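Local structure of Rpb7-binding protein seb1 (Schizosaccharomyces pombe 972h-, 5MDT) at residues Ala5-Asp8 with Gly9-Ser13; Asp67-Val70 with Arg71-Asp75; His113-Ser116 with Ala117-Pro120; Pro137-Leu140 with Glu141-Ser145. The protein binds RNA polymerase II and nascent RNA to drive transcription termination, the domain here being its CTD-interacting domain. All coordinates share one frame; numbering follows the deposited sequence.

In the fold
Seven helices build this CTD-interacting domain, and all four interactions are local, each holding within one helix or, in interaction 3, at the turn leading into one. They follow one another along the chain. Interactions 1 and 2, with centres about 19 Å apart, are the two that meet directly: CZ of Phe7 packs on CD1 of Ile69 at 3.8 Å, joining helix 4-16 to helix 59-79. Interaction 4, on helix 137-150, comes to about 8 Å of both interaction 2 and interaction 3, nearest atoms, without touching either. Interactions 1 and 4 lie on opposite sides of the chain's centre, each centred about 16 Å from it, with about 31 Å between their own centres.

Interaction 1 (Ala5-Asp8 with Gly9-Ser13); sequences AEFD and GILDS
The Phe7 ring meets CD1 of Leu11 obliquely, with the ring atom CE2 3.7 Å from that methyl; at the ring's edge, in its plane, lies OD1 of its chain neighbour Asp8. Phe43 adds an edge-to-face ring contact from helix 40-53. The ring leaves the backbone with CG anti to N (chi1 -174°), whereas Leu11 places CG opposite its own carbonyl carbon (chi1 -65°), and these two settings bring the ring and the methyl together one turn apart. Both residues are buried and are part of the inward side of helix 4-16, the first helix of the all-helical CTD-interacting domain; Ile65 and Ile69 of helix 59-79 lie against them. Beneath the side chains runs regular alpha-helical bonding: Leu11 N donates to Phe7 O at 3.1 Å with an N-H...O angle of 163°, and Asp12 N reaches Asp8 O at 2.9 Å. A looser methylene-to-methyl contact sits on the flank, where CG of Glu6 lies 4.1 Å from CD1 of Ile10. Ile10 continues this flank onto Lys25 and Leu32 of helix 23-35. In the carboxylate of Asp8, OD1 is hydrogen-bonded with OG of Ser46 on helix 40-53.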
loop_
_atom_site.group_PDB
_atom_site.type_symbol
_atom_site.label_atom_id
_atom_site.label_comp_id
_atom_site.label_asym_id
_atom_site.label_seq_id
_atom_site.Cartn_x
_atom_site.Cartn_y
_atom_site.Cartn_z
ATOM N N ALA A 5 -3.894 -9.281 14.987
ATOM C CA ALA A 5 -3.568 -8.579 16.235
ATOM C C ALA A 5 -2.089 -8.140 16.231
ATOM O O ALA A 5 -1.791 -6.979 16.532
ATOM C CB ALA A 5 -3.865 -9.459 17.439
ATOM N N GLU A 6 -1.174 -9.045 15.818
ATOM C CA GLU A 6 0.252 -8.703 15.718
ATOM C C GLU A 6 0.469 -7.584 14.684
ATOM O O GLU A 6 1.220 -6.644 14.954
ATOM C CB GLU A 6 1.084 -9.939 15.342
ATOM C CG GLU A 6 2.569 -9.637 15.298
ATOM C CD GLU A 6 3.563 -10.779 15.381
ATOM O OE1 GLU A 6 3.160 -11.957 15.242
ATOM O OE2 GLU A 6 4.766 -10.482 15.560
ATOM N N PHE A 7 -0.186 -7.696 13.512
ATOM C CA PHE A 7 -0.080 -6.702 12.436
ATOM C C PHE A 7 -0.498 -5.303 12.951
ATOM O O PHE A 7 0.245 -4.337 12.746
ATOM C CB PHE A 7 -0.998 -7.164 11.280
ATOM C CG PHE A 7 -0.940 -6.370 9.991
ATOM C CD1 PHE A 7 -0.071 -6.740 8.964
ATOM C CD2 PHE A 7 -1.825 -5.313 9.766
ATOM C CE1 PHE A 7 -0.071 -6.051 7.744
ATOM C CE2 PHE A 7 -1.845 -4.638 8.548
ATOM C CZ PHE A 7 -0.959 -5.001 7.539
ATOM N N ASP A 8 -1.666 -5.205 13.635
ATOM C CA ASP A 8 -2.144 -3.923 14.177
ATOM C C ASP A 8 -1.172 -3.363 15.234
ATOM O O ASP A 8 -0.980 -2.143 15.299
ATOM C CB ASP A 8 -3.553 -4.080 14.767
ATOM C CG ASP A 8 -4.623 -4.390 13.734
ATOM O OD1 ASP A 8 -4.353 -4.204 12.517
ATOM O OD2 ASP A 8 -5.735 -4.816 14.139
ATOM N N GLY A 9 -0.566 -4.258 16.024
ATOM C CA GLY A 9 0.419 -3.900 17.043
ATOM C C GLY A 9 1.690 -3.313 16.464
ATOM O O GLY A 9 2.254 -2.370 17.032
ATOM N N ILE A 10 2.153 -3.848 15.317
ATOM C CA ILE A 10 3.327 -3.301 14.607
ATOM C C ILE A 10 2.990 -1.885 14.067
ATOM O O ILE A 10 3.806 -0.968 14.184
ATOM C CB ILE A 10 3.809 -4.236 13.471
ATOM C CG1 ILE A 10 4.327 -5.572 14.066
ATOM C CG2 ILE A 10 4.916 -3.548 12.619
ATOM C CD1 ILE A 10 4.398 -6.718 13.082
ATOM N N LEU A 11 1.791 -1.728 13.504
ATOM C CA LEU A 11 1.332 -0.418 12.997
ATOM C C LEU A 11 1.261 0.619 14.129
ATOM O O LEU A 11 1.671 1.774 13.934
ATOM C CB LEU A 11 -0.015 -0.537 12.260
ATOM C CG LEU A 11 -0.034 -1.357 10.959
ATOM C CD1 LEU A 11 -1.468 -1.517 10.450
ATOM C CD2 LEU A 11 0.871 -0.749 9.875
ATOM N N ASP A 12 0.815 0.190 15.331
ATOM C CA ASP A 12 0.793 1.052 16.530
ATOM C C ASP A 12 2.189 1.539 16.883
ATOM O O ASP A 12 2.359 2.730 17.148
ATOM C CB ASP A 12 0.210 0.300 17.731
ATOM C CG ASP A 12 -1.299 0.173 17.698
ATOM O OD1 ASP A 12 -1.951 0.926 16.923
ATOM O OD2 ASP A 12 -1.836 -0.659 18.457
ATOM N N SER A 13 3.194 0.630 16.884
ATOM C CA SER A 13 4.593 1.001 17.174
ATOM C C SER A 13 5.117 1.985 16.118
ATOM O O SER A 13 5.745 2.985 16.471
ATOM C CB SER A 13 5.488 -0.234 17.210
ATOM O OG SER A 13 5.134 -1.090 18.283
#

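Interaction 2 (Asp67-Val70 with Arg71-Asp75); sequences DSIV and RSFQD
An i to i+4 salt bridge on the long helix 59-79 joins Asp67 to Arg71, one turn apart. The arginine holds both carboxylate oxygens, through NE and NH2: NE meets OD1 of Asp67 at 2.8 Å, and NH2 meets OD2 of Asp67 at 2.8 Å with a nearly straight N-H...O angle of 173°. Both oxygens lie near the guanidinium plane, but the carboxylate is turned 43° from it. Both donors come from out of the carboxylate plane, at OD1 on the syn side and at OD2 from above. A bend at chi3 (-67°) folds the arginine chain back toward the aspartate. OD1 also accepts from NE1 of Trp129, which ties the pair to helix 119-131. With an alanine at Arg71, the buried carboxylate would probably lose its countercharge and keep the Trp129 N-H as a remaining partner. One residue further along, Ser72 OG and Ser72 N reach Ser68 O from opposite faces of its carbonyl plane, OG at 3.0 Å. Ile69 and Phe73 run alongside each other in the same direction, with CG2 of Ile69 3.4 Å from CE2 of Phe73. A salt bridge, a hydroxyl-to-carbonyl bond and an apolar pair, all at i to i+4 spacing, thus follow round a central alpha-helix whose several sides are packed by other helices.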
loop_
_atom_site.group_PDB
_atom_site.type_symbol
_atom_site.label_atom_id
_atom_site.label_comp_id
_atom_site.label_asym_id
_atom_site.label_seq_id
_atom_site.Cartn_x
_atom_site.Cartn_y
_atom_site.Cartn_z
ATOM N N ASP A 67 2.664 -0.641 -0.784
ATOM C CA ASP A 67 3.429 -1.100 -1.928
ATOM C C ASP A 67 3.881 -2.542 -1.746
ATOM O O ASP A 67 3.702 -3.368 -2.646
ATOM C CB ASP A 67 4.654 -0.190 -2.131
ATOM C CG ASP A 67 5.630 -0.767 -3.142
ATOM O OD1 ASP A 67 5.191 -1.101 -4.271
ATOM O OD2 ASP A 67 6.812 -0.997 -2.767
ATOM N N SER A 68 4.489 -2.834 -0.596
ATOM C CA SER A 68 5.028 -4.177 -0.344
ATOM C C SER A 68 3.907 -5.216 -0.291
ATOM O O SER A 68 4.012 -6.276 -0.910
ATOM C CB SER A 68 5.818 -4.190 0.956
ATOM O OG SER A 68 6.402 -5.464 1.168
ATOM N N ILE A 69 2.817 -4.881 0.382
ATOM C CA ILE A 69 1.687 -5.809 0.495
ATOM C C ILE A 69 1.005 -6.070 -0.863
ATOM O O ILE A 69 0.784 -7.230 -1.191
ATOM C CB ILE A 69 0.726 -5.305 1.581
ATOM C CG1 ILE A 69 1.366 -5.538 2.980
ATOM C CG2 ILE A 69 -0.626 -6.055 1.470
ATOM C CD1 ILE A 69 0.631 -4.900 4.127
ATOM N N VAL A 70 0.696 -5.010 -1.653
ATOM C CA VAL A 70 0.010 -5.178 -2.944
ATOM C C VAL A 70 0.852 -6.004 -3.920
ATOM O O VAL A 70 0.324 -6.931 -4.531
ATOM C CB VAL A 70 -0.524 -3.859 -3.579
ATOM C CG1 VAL A 70 0.606 -2.945 -4.080
ATOM C CG2 VAL A 70 -1.525 -4.155 -4.698
ATOM N N ARG A 71 2.158 -5.720 -4.010
ATOM C CA ARG A 71 3.029 -6.498 -4.903
ATOM C C ARG A 71 3.182 -7.963 -4.439
ATOM O O ARG A 71 3.293 -8.856 -5.277
ATOM C CB ARG A 71 4.365 -5.803 -5.085
ATOM C CG ARG A 71 4.259 -4.569 -5.996
ATOM C CD ARG A 71 5.616 -4.014 -6.418
ATOM N NE ARG A 71 6.340 -3.457 -5.275
ATOM C CZ ARG A 71 7.289 -4.091 -4.592
ATOM N NH1 ARG A 71 7.684 -5.305 -4.959
ATOM N NH2 ARG A 71 7.848 -3.517 -3.534
ATOM N N SER A 72 3.121 -8.210 -3.118
ATOM C CA SER A 72 3.191 -9.573 -2.576
ATOM C C SER A 72 1.900 -10.346 -2.868
ATOM O O SER A 72 1.997 -11.476 -3.318
ATOM C CB SER A 72 3.538 -9.558 -1.097
ATOM O OG SER A 72 4.881 -9.126 -0.941
ATOM N N PHE A 73 0.705 -9.705 -2.753
ATOM C CA PHE A 73 -0.551 -10.359 -3.149
ATOM C C PHE A 73 -0.548 -10.634 -4.654
ATOM O O PHE A 73 -0.993 -11.695 -5.079
ATOM C CB PHE A 73 -1.771 -9.484 -2.811
ATOM C CG PHE A 73 -2.183 -9.375 -1.358
ATOM C CD1 PHE A 73 -2.220 -10.502 -0.541
ATOM C CD2 PHE A 73 -2.672 -8.178 -0.847
ATOM C CE1 PHE A 73 -2.663 -10.414 0.789
ATOM C CE2 PHE A 73 -3.145 -8.098 0.473
ATOM C CZ PHE A 73 -3.139 -9.214 1.281
ATOM N N GLN A 74 -0.058 -9.671 -5.462
ATOM C CA GLN A 74 0.045 -9.822 -6.917
ATOM C C GLN A 74 0.926 -11.040 -7.256
ATOM O O GLN A 74 0.539 -11.862 -8.099
ATOM C CB GLN A 74 0.611 -8.539 -7.555
ATOM C CG GLN A 74 0.850 -8.684 -9.064
ATOM C CD GLN A 74 1.584 -7.543 -9.713
ATOM O OE1 GLN A 74 2.280 -6.754 -9.061
ATOM N NE2 GLN A 74 1.484 -7.468 -11.038
ATOM N N ASP A 75 2.074 -11.189 -6.556
ATOM C CA ASP A 75 2.970 -12.337 -6.790
ATOM C C ASP A 75 2.282 -13.663 -6.492
ATOM O O ASP A 75 2.395 -14.612 -7.279
ATOM C CB ASP A 75 4.272 -12.202 -5.980
ATOM C CG ASP A 75 5.191 -11.090 -6.437
ATOM O OD1 ASP A 75 5.008 -10.592 -7.574
ATOM O OD2 ASP A 75 6.086 -10.704 -5.655
#

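Interaction 3 (His113-Ser116 with Ala117-Pro120); sequences HAPS and AHLP
This is a surface contact at a turn, where the loop after helix 92-113 leads into helix 119-131, and it combines two backbone hydrogen bonds with a CH-pi contact. His118 N donates to Pro115 O at 2.9 Å with an N-H...O angle of 161°, and Leu119 N donates to Ser116 O at 3.1 Å. Each bond spans three residues, as in a tight turn, and in each the donor lies well above the carbonyl plane, 57° out of it at Ser116. Pro115 and His118 also meet through their side chains. CG of the proline sits over one face of the imidazole, 4.2 Å from its centroid and displaced toward the rim, while CD of Pro115 comes to 3.6 Å from ND1 of His118. The imidazole is brought over the turn because CG of His118 stands opposite its carbonyl carbon (chi1 -72°), on the side of the backbone N that bonds to the proline. CB of Ala114 adds a looser approach, 4.2 Å from CB of His118. The histidine side chain also touches Leu60 of helix 59-79. A serine at His118 would probably leave Pro115 CG without the aromatic face it rests on and lose the link to Leu60, although the backbone bond could remain. The turn's shape is held by backbone bonds and by the proline's C-H groups against the imidazole, not by charge.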
loop_
_atom_site.group_PDB
_atom_site.type_symbol
_atom_site.label_atom_id
_atom_site.label_comp_id
_atom_site.label_asym_id
_atom_site.label_seq_id
_atom_site.Cartn_x
_atom_site.Cartn_y
_atom_site.Cartn_z
ATOM N N HIS A 113 -1.334 15.996 2.757
ATOM C CA HIS A 113 -0.660 16.171 4.040
ATOM C C HIS A 113 0.846 16.033 4.107
ATOM O O HIS A 113 1.452 16.617 5.005
ATOM C CB HIS A 113 -1.259 15.140 5.023
ATOM C CG HIS A 113 -2.701 15.388 5.298
ATOM N ND1 HIS A 113 -3.126 16.552 5.922
ATOM C CD2 HIS A 113 -3.779 14.643 4.978
ATOM C CE1 HIS A 113 -4.448 16.476 5.964
ATOM N NE2 HIS A 113 -4.887 15.338 5.424
ATOM N N ALA A 114 1.438 15.195 3.260
ATOM C CA ALA A 114 2.851 14.885 3.367
ATOM C C ALA A 114 3.769 16.048 3.035
ATOM O O ALA A 114 3.389 16.927 2.240
ATOM C CB ALA A 114 3.198 13.674 2.509
ATOM N N PRO A 115 4.957 16.095 3.681
ATOM C CA PRO A 115 5.939 17.144 3.318
ATOM C C PRO A 115 6.233 17.027 1.818
ATOM O O PRO A 115 6.291 15.914 1.299
ATOM C CB PRO A 115 7.184 16.782 4.139
ATOM C CG PRO A 115 6.732 15.853 5.190
ATOM C CD PRO A 115 5.511 15.142 4.671
ATOM N N SER A 116 6.370 18.161 1.112
ATOM C CA SER A 116 6.606 18.187 -0.336
ATOM C C SER A 116 7.738 17.258 -0.815
ATOM O O SER A 116 7.607 16.678 -1.891
ATOM C CB SER A 116 6.834 19.614 -0.822
ATOM O OG SER A 116 5.615 20.342 -0.746
ATOM N N ALA A 117 8.803 17.076 0.000
ATOM C CA ALA A 117 9.949 16.202 -0.268
ATOM C C ALA A 117 9.557 14.724 -0.441
ATOM O O ALA A 117 10.313 13.955 -1.036
ATOM C CB ALA A 117 10.969 16.328 0.850
ATOM N N HIS A 118 8.407 14.314 0.121
ATOM C CA HIS A 118 7.962 12.924 0.013
ATOM C C HIS A 118 7.247 12.665 -1.302
ATOM O O HIS A 118 7.115 11.512 -1.699
ATOM C CB HIS A 118 7.036 12.565 1.194
ATOM C CG HIS A 118 7.763 12.439 2.500
ATOM N ND1 HIS A 118 7.087 12.118 3.667
ATOM C CD2 HIS A 118 9.088 12.545 2.775
ATOM C CE1 HIS A 118 8.010 12.038 4.610
ATOM N NE2 HIS A 118 9.236 12.293 4.120
ATOM N N LEU A 119 6.792 13.721 -1.984
ATOM C CA LEU A 119 5.984 13.563 -3.194
ATOM C C LEU A 119 6.752 12.896 -4.360
ATOM O O LEU A 119 6.226 11.939 -4.935
ATOM C CB LEU A 119 5.299 14.870 -3.595
ATOM C CG LEU A 119 4.386 15.464 -2.496
ATOM C CD1 LEU A 119 3.749 16.772 -2.963
ATOM C CD2 LEU A 119 3.356 14.435 -1.959
ATOM N N PRO A 120 8.029 13.223 -4.615
ATOM C CA PRO A 120 8.739 12.507 -5.692
ATOM C C PRO A 120 8.920 11.020 -5.368
ATOM O O PRO A 120 9.086 10.216 -6.286
ATOM C CB PRO A 120 10.108 13.191 -5.763
ATOM C CG PRO A 120 10.023 14.401 -4.950
ATOM C CD PRO A 120 8.834 14.332 -4.054
#

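Interaction 4 (Pro137-Leu140 with Glu141-Ser145)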
loop_
_atom_site.group_PDB
_atom_site.type_symbol
_atom_site.label_atom_id
_atom_site.label_comp_id
_atom_site.label_asym_id
_atom_site.label_seq_id
_atom_site.Cartn_x
_atom_site.Cartn_y
_atom_site.Cartn_z
ATOM N N PRO A 137 -2.615 0.999 -16.624
ATOM C CA PRO A 137 -1.998 2.303 -16.954
ATOM C C PRO A 137 -2.859 3.539 -16.693
ATOM O O PRO A 137 -2.306 4.586 -16.351
ATOM C CB PRO A 137 -1.640 2.167 -18.438
ATOM C CG PRO A 137 -1.539 0.706 -18.672
ATOM C CD PRO A 137 -2.571 0.084 -17.784
ATOM N N GLU A 138 -4.199 3.414 -16.838
ATOM C CA GLU A 138 -5.178 4.489 -16.605
ATOM C C GLU A 138 -5.129 4.961 -15.150
ATOM O O GLU A 138 -5.218 6.162 -14.894
ATOM C CB GLU A 138 -6.603 4.030 -16.956
ATOM C CG GLU A 138 -6.794 3.687 -18.425
ATOM C CD GLU A 138 -8.229 3.575 -18.903
ATOM O OE1 GLU A 138 -9.099 3.137 -18.115
ATOM O OE2 GLU A 138 -8.476 3.901 -20.087
ATOM N N LYS A 139 -4.965 4.015 -14.205
ATOM C CA LYS A 139 -4.848 4.322 -12.781
ATOM C C LYS A 139 -3.539 5.059 -12.529
ATOM O O LYS A 139 -3.542 6.074 -11.834
ATOM C CB LYS A 139 -4.919 3.046 -11.934
ATOM C CG LYS A 139 -4.999 3.335 -10.433
ATOM C CD LYS A 139 -4.853 2.084 -9.598
ATOM C CE LYS A 139 -5.636 2.185 -8.316
ATOM N NZ LYS A 139 -7.100 2.038 -8.549
ATOM N N LEU A 140 -2.431 4.563 -13.115
ATOM C CA LEU A 140 -1.099 5.142 -12.963
ATOM C C LEU A 140 -0.979 6.544 -13.543
ATOM O O LEU A 140 -0.280 7.373 -12.958
ATOM C CB LEU A 140 -0.018 4.209 -13.531
ATOM C CG LEU A 140 0.105 2.840 -12.845
ATOM C CD1 LEU A 140 0.914 1.892 -13.689
ATOM C CD2 LEU A 140 0.689 2.961 -11.433
ATOM N N GLU A 141 -1.667 6.816 -14.677
ATOM C CA GLU A 141 -1.688 8.131 -15.328
ATOM C C GLU A 141 -2.366 9.141 -14.391
ATOM O O GLU A 141 -1.817 10.222 -14.174
ATOM C CB GLU A 141 -2.408 8.065 -16.696
ATOM C CG GLU A 141 -2.383 9.371 -17.482
ATOM C CD GLU A 141 -3.417 9.536 -18.585
ATOM O OE1 GLU A 141 -3.685 10.698 -18.969
ATOM O OE2 GLU A 141 -3.952 8.513 -19.075
ATOM N N SER A 142 -3.521 8.756 -13.796
ATOM C CA SER A 142 -4.272 9.580 -12.841
ATOM C C SER A 142 -3.392 9.962 -11.649
ATOM O O SER A 142 -3.304 11.147 -11.319
ATOM C CB SER A 142 -5.518 8.849 -12.345
ATOM O OG SER A 142 -6.379 8.459 -13.402
ATOM N N LEU A 143 -2.704 8.961 -11.035
ATOM C CA LEU A 143 -1.814 9.179 -9.886
ATOM C C LEU A 143 -0.650 10.092 -10.249
ATOM O O LEU A 143 -0.365 11.024 -9.502
ATOM C CB LEU A 143 -1.277 7.858 -9.301
ATOM C CG LEU A 143 -2.286 6.844 -8.773
ATOM C CD1 LEU A 143 -1.599 5.516 -8.479
ATOM C CD2 LEU A 143 -3.023 7.362 -7.531
ATOM N N ARG A 144 0.020 9.834 -11.388
ATOM C CA ARG A 144 1.137 10.659 -11.832
ATOM C C ARG A 144 0.722 12.108 -12.049
ATOM O O ARG A 144 1.418 13.009 -11.586
ATOM C CB ARG A 144 1.782 10.083 -13.096
ATOM C CG ARG A 144 2.691 8.906 -12.802
ATOM C CD ARG A 144 3.360 8.463 -14.078
ATOM N NE ARG A 144 4.399 7.469 -13.827
ATOM C CZ ARG A 144 4.394 6.241 -14.330
ATOM N NH1 ARG A 144 3.404 5.843 -15.121
ATOM N NH2 ARG A 144 5.387 5.407 -14.063
ATOM N N SER A 145 -0.428 12.329 -12.716
ATOM C CA SER A 145 -0.982 13.661 -13.001
ATOM C C SER A 145 -1.207 14.453 -11.707
ATOM O O SER A 145 -0.785 15.607 -11.622
ATOM C CB SER A 145 -2.284 13.537 -13.786
ATOM O OG SER A 145 -2.954 14.782 -13.920
#
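Glu141 opens the second half of this i to i+4 pattern on helix 137-150, the last helix of the domain: its N bonds to Pro137 O at 2.9 Å. The proline stands at the start of the helix, where its lack of an N-H costs no bond within the helix. The side chain of Glu141 touches the first half mainly through its base, CB lying 3.5 Å from Pro137 O. Ser142 follows and makes a double donation to one acceptor. OG of Ser142 lies 3.0 Å from Glu138 O, the backbone N of Ser142 lies 3.3 Å from the same oxygen, and the two arrive from opposite faces of the carbonyl plane. The hydroxyl can reach back because it stands beside its own backbone N, opposite the carbonyl carbon (chi1 -57°). Leu143 comes next, its N bonded to Lys139 O at 3.1 Å. It brings CG to 3.4 Å from that same Lys139 O, then continues inward onto Asp104 and Val107 of helix 92-113, while Leu140, three residues earlier, packs on Trp129 of helix 119-131. Arg144 bonds through its N to Leu140 O in the regular helical way, with an N-H...O angle of 164°. Its chain is extended from CG to NE, which carries the guanidinium across to helix 119-131, where NH2 forms salt bridges with both Asp127 and Glu130; the two carboxylates probably more than offset its single positive charge. Obliquely to the guanidinium, CB of Leu140 lies 4.1 Å from NH1 of Arg144.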